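Local coordinates for protein glucose-6-phosphate 1-dehydrogenase (Kluyveromyces lactis, PDB 7E6I) that oxidises glucose 6-phosphate to 6-phosphogluconolactone while reducing NADP+ to NADPH, the first step of the oxidative pentose phosphate pathway, at residues Asn192-Leu195 with Met196-Gly199; Asn204-Asn208 with Lys209-Gln213; Glu264-Arg267 with Asp268-Lys272. One frame throughout, in Å; residues are numbered along the deposited sequence.

Contact 1: Asn192-Leu195 with Met196-Gly199; sequences NLLL and MRFG
Leu194 and Phe198, one helical turn apart, run alongside each other, and the methyl CD2 of Leu194 rests 3.7 Å from the ring atom CE2 of Phe198. In Phe198, CG lies beside the backbone N, anti to the carbonyl carbon (chi1 -70°), which brings ring atom CD2 to 3.3 Å from Leu194 O. A looser apolar pair lies nearer the start of the segment: Leu193 CD2 meets the terminal methyl CE of Met196 at 4.2 Å, the flexible thioether bending at its last torsion to bring that methyl round. Both of these side chains also pack on Ile370 of strand 367-373. Backbone bonds join the residues as the i to i+4 ladder of the short helix 193-198, from Met196 N to Asn192 O (3.0 Å) through Arg197 and Phe198. Its last rung, Gly199 N to Leu195 O, is only 2.7 Å long and bent to 138°, and Gly199 is the first residue to leave helical geometry. The guanidinium of Arg197 turns one face to Phe198, whose CZ lies over its centre, 3.2 Å above the plane, while NH1 and NH2 bond to the carbonyls of Leu252 and Met255. An alanine in place of Phe198 takes the ring away, and would probably open a gap beside Leu194 CD2 and leave one face of the Arg197 guanidinium without its cover.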
loop_
_atom_site.group_PDB
_atom_site.type_symbol
_atom_site.label_atom_id
_atom_site.label_comp_id
_atom_site.label_asym_id
_atom_site.label_seq_id
_atom_site.Cartn_x
_atom_site.Cartn_y
_atom_site.Cartn_z
ATOM N N ASN A 192 10.362 -0.646 -7.470
ATOM C CA ASN A 192 11.423 -0.154 -8.341
ATOM C C ASN A 192 11.795 1.313 -8.108
ATOM O O ASN A 192 12.804 1.761 -8.664
ATOM C CB ASN A 192 11.014 -0.301 -9.809
ATOM C CG ASN A 192 10.724 -1.735 -10.206
ATOM O OD1 ASN A 192 11.338 -2.671 -9.698
ATOM N ND2 ASN A 192 9.792 -1.913 -11.135
ATOM N N LEU A 193 11.002 2.083 -7.346
ATOM C CA LEU A 193 11.149 3.536 -7.382
ATOM C C LEU A 193 12.522 3.988 -6.893
ATOM O O LEU A 193 13.128 4.893 -7.479
ATOM C CB LEU A 193 10.047 4.212 -6.563
ATOM C CG LEU A 193 8.624 4.161 -7.128
ATOM C CD1 LEU A 193 7.633 4.802 -6.159
ATOM C CD2 LEU A 193 8.538 4.811 -8.496
ATOM N N LEU A 194 13.024 3.397 -5.809
ATOM C CA LEU A 194 14.261 3.906 -5.222
ATOM C C LEU A 194 15.443 3.710 -6.166
ATOM O O LEU A 194 16.261 4.618 -6.365
ATOM C CB LEU A 194 14.520 3.227 -3.883
ATOM C CG LEU A 194 13.616 3.715 -2.756
ATOM C CD1 LEU A 194 14.036 3.095 -1.440
ATOM C CD2 LEU A 194 13.662 5.227 -2.670
ATOM N N LEU A 195 15.549 2.526 -6.754
ATOM C CA LEU A 195 16.695 2.256 -7.614
ATOM C C LEU A 195 16.574 3.029 -8.913
ATOM O O LEU A 195 17.579 3.490 -9.464
ATOM C CB LEU A 195 16.796 0.757 -7.872
ATOM C CG LEU A 195 18.060 0.182 -8.488
ATOM C CD1 LEU A 195 19.324 0.975 -8.096
ATOM C CD2 LEU A 195 18.139 -1.285 -8.049
ATOM N N MET A 196 15.343 3.175 -9.413
ATOM C CA MET A 196 15.090 3.977 -10.603
ATOM C C MET A 196 15.624 5.391 -10.453
ATOM O O MET A 196 16.299 5.905 -11.350
ATOM C CB MET A 196 13.597 4.011 -10.888
ATOM C CG MET A 196 13.232 4.388 -12.308
ATOM S SD MET A 196 11.540 5.014 -12.353
ATOM C CE MET A 196 11.590 6.187 -10.996
ATOM N N ARG A 197 15.330 6.050 -9.326
ATOM C CA ARG A 197 15.773 7.438 -9.211
ATOM C C ARG A 197 17.220 7.530 -8.727
ATOM O O ARG A 197 18.020 8.262 -9.315
ATOM C CB ARG A 197 14.826 8.264 -8.314
ATOM C CG ARG A 197 14.584 7.728 -6.927
ATOM C CD ARG A 197 13.620 8.605 -6.070
ATOM N NE ARG A 197 14.287 9.803 -5.560
ATOM C CZ ARG A 197 14.257 10.214 -4.294
ATOM N NH1 ARG A 197 13.584 9.518 -3.376
ATOM N NH2 ARG A 197 14.893 11.338 -3.949
ATOM N N PHE A 198 17.584 6.796 -7.671
ATOM C CA PHE A 198 18.934 6.901 -7.119
ATOM C C PHE A 198 19.984 6.192 -7.968
ATOM O O PHE A 198 21.171 6.554 -7.906
ATOM C CB PHE A 198 18.974 6.354 -5.685
ATOM C CG PHE A 198 18.261 7.225 -4.681
ATOM C CD1 PHE A 198 18.655 8.534 -4.479
ATOM C CD2 PHE A 198 17.183 6.734 -3.949
ATOM C CE1 PHE A 198 18.000 9.332 -3.573
ATOM C CE2 PHE A 198 16.523 7.527 -3.023
ATOM C CZ PHE A 198 16.940 8.833 -2.838
ATOM N N GLY A 199 19.590 5.212 -8.766
ATOM C CA GLY A 199 20.563 4.523 -9.571
ATOM C C GLY A 199 20.778 5.080 -10.954
ATOM O O GLY A 199 21.505 4.458 -11.738
#

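Contact 2: Asn204-Asn208 with Lys209-Gln213; sequences NAAWN and KENIQ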
loop_
_atom_site.group_PDB
_atom_site.type_symbol
_atom_site.label_atom_id
_atom_site.label_comp_id
_atom_site.label_asym_id
_atom_site.label_seq_id
_atom_site.Cartn_x
_atom_site.Cartn_y
_atom_site.Cartn_z
ATOM N N ASN A 204 18.415 11.332 -11.126
ATOM C CA ASN A 204 18.815 11.835 -9.817
ATOM C C ASN A 204 19.360 13.261 -9.897
ATOM O O ASN A 204 19.163 14.058 -8.973
ATOM C CB ASN A 204 19.847 10.892 -9.188
ATOM C CG ASN A 204 20.081 11.196 -7.729
ATOM O OD1 ASN A 204 21.206 11.442 -7.309
ATOM N ND2 ASN A 204 19.007 11.232 -6.952
ATOM N N ALA A 205 20.068 13.597 -10.977
ATOM C CA ALA A 205 20.631 14.935 -11.099
ATOM C C ALA A 205 19.557 15.996 -11.242
ATOM O O ALA A 205 19.830 17.171 -10.982
ATOM C CB ALA A 205 21.570 15.015 -12.303
ATOM N N ALA A 206 18.350 15.608 -11.651
ATOM C CA ALA A 206 17.252 16.528 -11.916
ATOM C C ALA A 206 16.205 16.504 -10.818
ATOM O O ALA A 206 15.202 17.218 -10.913
ATOM C CB ALA A 206 16.590 16.184 -13.258
ATOM N N TRP A 207 16.412 15.685 -9.792
ATOM C CA TRP A 207 15.372 15.342 -8.825
ATOM C C TRP A 207 15.454 16.300 -7.641
ATOM O O TRP A 207 15.816 15.934 -6.518
ATOM C CB TRP A 207 15.543 13.903 -8.379
ATOM C CG TRP A 207 14.302 13.249 -7.959
ATOM C CD1 TRP A 207 13.738 13.261 -6.710
ATOM C CD2 TRP A 207 13.463 12.432 -8.771
ATOM N NE1 TRP A 207 12.598 12.505 -6.708
ATOM C CE2 TRP A 207 12.405 11.985 -7.962
ATOM C CE3 TRP A 207 13.498 12.044 -10.110
ATOM C CZ2 TRP A 207 11.385 11.167 -8.449
ATOM C CZ3 TRP A 207 12.481 11.223 -10.591
ATOM C CH2 TRP A 207 11.439 10.803 -9.761
ATOM N N ASN A 208 15.112 17.554 -7.914
ATOM C CA ASN A 208 15.346 18.607 -6.937
ATOM C C ASN A 208 14.536 19.820 -7.370
ATOM O O ASN A 208 14.050 19.894 -8.504
ATOM C CB ASN A 208 16.850 18.932 -6.824
ATOM C CG ASN A 208 17.508 19.085 -8.190
ATOM O OD1 ASN A 208 17.057 19.895 -9.015
ATOM N ND2 ASN A 208 18.549 18.287 -8.458
ATOM N N LYS A 209 14.410 20.780 -6.451
ATOM C CA LYS A 209 13.668 21.997 -6.743
ATOM C C LYS A 209 14.261 22.785 -7.904
ATOM O O LYS A 209 13.558 23.611 -8.498
ATOM C CB LYS A 209 13.593 22.872 -5.495
ATOM C CG LYS A 209 14.888 23.558 -5.135
ATOM C CD LYS A 209 14.872 24.058 -3.694
ATOM C CE LYS A 209 16.103 24.921 -3.419
ATOM N NZ LYS A 209 17.331 24.100 -3.353
ATOM N N GLU A 210 15.533 22.567 -8.241
ATOM C CA GLU A 210 16.118 23.300 -9.357
ATOM C C GLU A 210 15.574 22.821 -10.697
ATOM O O GLU A 210 15.665 23.555 -11.681
ATOM C CB GLU A 210 17.654 23.187 -9.331
ATOM C CG GLU A 210 18.338 24.015 -8.216
ATOM C CD GLU A 210 18.236 23.368 -6.823
ATOM O OE1 GLU A 210 18.140 22.126 -6.738
ATOM O OE2 GLU A 210 18.245 24.103 -5.808
ATOM N N ASN A 211 14.997 21.619 -10.764
ATOM C CA ASN A 211 14.589 21.059 -12.039
ATOM C C ASN A 211 13.168 20.529 -12.064
ATOM O O ASN A 211 12.686 20.189 -13.152
ATOM C CB ASN A 211 15.543 19.927 -12.455
ATOM C CG ASN A 211 16.959 20.420 -12.713
ATOM O OD1 ASN A 211 17.266 20.934 -13.791
ATOM N ND2 ASN A 211 17.824 20.265 -11.725
ATOM N N ILE A 212 12.483 20.435 -10.924
ATOM C CA ILE A 212 11.142 19.875 -10.872
ATOM C C ILE A 212 10.148 20.999 -10.577
ATOM O O ILE A 212 10.278 21.726 -9.585
ATOM C CB ILE A 212 11.048 18.730 -9.851
ATOM C CG1 ILE A 212 11.747 17.503 -10.429
ATOM C CG2 ILE A 212 9.565 18.425 -9.479
ATOM C CD1 ILE A 212 11.845 16.315 -9.462
ATOM N N GLN A 213 9.169 21.133 -11.468
ATOM C CA GLN A 213 8.078 22.104 -11.388
ATOM C C GLN A 213 6.907 21.594 -10.557
ATOM O O GLN A 213 6.198 22.386 -9.925
ATOM C CB GLN A 213 7.552 22.371 -12.798
ATOM C CG GLN A 213 7.443 23.769 -13.178
ATOM C CD GLN A 213 7.125 23.926 -14.643
ATOM O OE1 GLN A 213 7.960 24.394 -15.395
ATOM N NE2 GLN A 213 5.912 23.549 -15.055
#
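Asn208 and Asn211 lie side by side, pointing the same way, and Asn211 ND2 donates to Asn208 OD1 at 2.8 Å, in the carbonyl plane and on a lone pair, with the two amide planes 53° apart. Asn208 CG sits between the backbone N and the carbonyl carbon (chi1 47°), and from there the amide serves two neighbours, since its ND2 also reaches back to Ala205 O at 3.0 Å, arriving from above that carbonyl plane. Asn208 O takes two N-H groups, Asn211 N at 3.0 Å and Ile212 N at 2.9 Å. A type I beta turn from Asn204 to Trp207 and an inverse gamma turn centred on Trp207 precede this bond pair, which leads into strand 212-220 of the large mixed sheet.

The packed side is apolar. Ile212 CD1 lies over one face of the Trp207 indole, toward its rim, and comes to 3.7 Å from Trp207 CA; a branched, water-shunning side chain suits this buried spot, where Ile350 of strand 345-352 touches both residues. The indole NE1 has its own acceptor, Leu253 O. On the solvent side the packing is looser and charged: Lys209 NZ makes a salt bridge to Glu210 OE2 at 2.6 Å, on the syn side of the carboxylate, and also bonds Glu326 O. Glu210 OE1 stands 3.4 Å from Asn208 OD1, two acceptors without a bond. With both ends engaged, the amide of Asn208 is probably fixed in its rotation, its oxygen toward Asn211 and nitrogen toward Ala205.

Contact 3: Glu264-Arg267 with Asp268-Lys272; sequences ESVR and DEKVK
Glu264 and Asp268 stand one turn apart on the alpha helix 263-276, joined by the bond from Asp268 N to Glu264 O at 2.8 Å. The same i to i+4 pattern continues with Glu269 N to Ser265 O and Lys270 N to Val266 O, and the rungs differ: the donor of the first lies above the carbonyl plane of Glu264, while Val271 N approaches Arg267 O nearly along the C=O axis, with an N-H...O angle of 178°.

Charged groups dominate one flank. Arg267 folds back, bent at its second and third torsions, to present NE to Glu264 OE1 at 2.9 Å in a salt bridge; OE1 lies in the guanidinium plane, at its edge, though NE is tilted from the carboxylate plane. NH2 adds two weak bonds to the same carboxylate. Arg267 NH1 goes elsewhere, to Phe430 O. Glu264 OE1 and Asp268 OD1, like charges 5.3 Å apart, both form salt bridges with Arg432, whose positive charge probably offsets their mutual repulsion. Arg267 is long enough to fold back along the helix to Glu264, while the two acids, through Arg432, tie the helix to the chain before helix 433-451.

Apolar contact is sparse. Val266 CG1 lies 4.1 Å from Lys270 CD, where the lysine's aliphatic stem runs alongside the valine before its NZ reaches Gln248 and Glu435. The Lys270 side chain is also about 4 Å from that of Leu185, which probably belongs to the glucose 6-phosphate site.

Water completes the polar face. Ser265, whose OG bonds with the hydroxyl of Ser260, shares a water with Asp268: it lies 2.9 Å from Ser265 OG and donates a hydrogen to Asp268 OD2, also at 2.9 Å.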
loop_
_atom_site.group_PDB
_atom_site.type_symbol
_atom_site.label_atom_id
_atom_site.label_comp_id
_atom_site.label_asym_id
_atom_site.label_seq_id
_atom_site.Cartn_x
_atom_site.Cartn_y
_atom_site.Cartn_z
ATOM N N GLU A 264 16.479 -0.534 8.055
ATOM C CA GLU A 264 16.102 0.620 8.852
ATOM C C GLU A 264 16.675 1.918 8.304
ATOM O O GLU A 264 16.232 2.993 8.713
ATOM C CB GLU A 264 16.548 0.435 10.305
ATOM C CG GLU A 264 15.926 -0.743 11.028
ATOM C CD GLU A 264 14.395 -0.734 11.011
ATOM O OE1 GLU A 264 13.772 0.332 10.749
ATOM O OE2 GLU A 264 13.813 -1.805 11.287
ATOM N N SER A 265 17.669 1.861 7.420
ATOM C CA SER A 265 18.102 3.097 6.787
ATOM C C SER A 265 17.081 3.578 5.769
ATOM O O SER A 265 16.898 4.787 5.615
ATOM C CB SER A 265 19.474 2.934 6.144
ATOM O OG SER A 265 20.480 3.030 7.139
ATOM N N VAL A 266 16.406 2.658 5.077
ATOM C CA VAL A 266 15.277 3.048 4.237
ATOM C C VAL A 266 14.216 3.717 5.085
ATOM O O VAL A 266 13.692 4.787 4.751
ATOM C CB VAL A 266 14.699 1.826 3.501
ATOM C CG1 VAL A 266 13.470 2.229 2.762
ATOM C CG2 VAL A 266 15.714 1.253 2.536
ATOM N N ARG A 267 13.896 3.100 6.211
ATOM C CA ARG A 267 12.809 3.607 7.025
ATOM C C ARG A 267 13.184 4.937 7.679
ATOM O O ARG A 267 12.356 5.848 7.740
ATOM C CB ARG A 267 12.407 2.533 8.027
ATOM C CG ARG A 267 11.159 1.816 7.573
ATOM C CD ARG A 267 11.106 0.333 7.807
ATOM N NE ARG A 267 11.322 -0.069 9.188
ATOM C CZ ARG A 267 10.450 -0.748 9.937
ATOM N NH1 ARG A 267 9.250 -1.085 9.475
ATOM N NH2 ARG A 267 10.788 -1.089 11.174
ATOM N N ASP A 268 14.439 5.096 8.104
ATOM C CA ASP A 268 14.886 6.372 8.657
ATOM C C ASP A 268 14.685 7.510 7.665
ATOM O O ASP A 268 14.329 8.630 8.059
ATOM C CB ASP A 268 16.370 6.311 9.036
ATOM C CG ASP A 268 16.645 5.483 10.287
ATOM O OD1 ASP A 268 15.718 5.229 11.090
ATOM O OD2 ASP A 268 17.816 5.082 10.452
ATOM N N GLU A 269 14.951 7.265 6.378
ATOM C CA GLU A 269 14.814 8.351 5.414
ATOM C C GLU A 269 13.346 8.664 5.135
ATOM O O GLU A 269 12.996 9.830 4.909
ATOM C CB GLU A 269 15.550 8.012 4.122
ATOM C CG GLU A 269 17.065 7.870 4.279
ATOM C CD GLU A 269 17.736 9.077 4.933
ATOM O OE1 GLU A 269 17.292 10.223 4.706
ATOM O OE2 GLU A 269 18.729 8.889 5.662
ATOM N N LYS A 270 12.475 7.649 5.165
ATOM C CA LYS A 270 11.049 7.912 5.024
ATOM C C LYS A 270 10.534 8.765 6.188
ATOM O O LYS A 270 9.883 9.799 5.974
ATOM C CB LYS A 270 10.290 6.596 4.908
ATOM C CG LYS A 270 10.600 5.846 3.625
ATOM C CD LYS A 270 10.101 4.416 3.694
ATOM C CE LYS A 270 8.651 4.330 3.304
ATOM N NZ LYS A 270 7.998 3.007 3.556
ATOM N N VAL A 271 10.863 8.374 7.424
ATOM C CA VAL A 271 10.488 9.171 8.584
ATOM C C VAL A 271 11.051 10.578 8.458
ATOM O O VAL A 271 10.361 11.569 8.730
ATOM C CB VAL A 271 10.957 8.484 9.884
ATOM C CG1 VAL A 271 10.666 9.379 11.088
ATOM C CG2 VAL A 271 10.278 7.118 10.050
ATOM N N LYS A 272 12.302 10.689 8.019
ATOM C CA LYS A 272 12.957 11.990 7.924
ATOM C C LYS A 272 12.216 12.931 6.982
ATOM O O LYS A 272 12.034 14.110 7.294
ATOM C CB LYS A 272 14.412 11.837 7.472
ATOM C CG LYS A 272 15.140 13.181 7.469
ATOM C CD LYS A 272 16.636 13.027 7.409
ATOM C CE LYS A 272 17.262 14.125 6.567
ATOM N NZ LYS A 272 18.746 14.187 6.751
HETATM O O HOH W 1 20.114 5.509 8.690
#

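Overall arrangement
All three contacts are local, each within one continuous run of the chain, and each is partly buried; contact 2 is the most peripheral, its centre about 26 Å from the chain's centre against about 18 Å and 17 Å for contacts 1 and 3. Contacts 1 and 3 each hold neighbouring turns of one helix, 193-198 and 263-276, whereas contact 2 is a bend that feeds strand 212-220. Contacts 1 and 2 meet directly: the Arg197 side chain packs on Trp207, and Phe198 on Asn204. Contact 3 touches neither. Their chemistry differs: contact 1 is mainly apolar, contact 2 joins an apolar inner side to an amide network, and contact 3 relies on charge pairs.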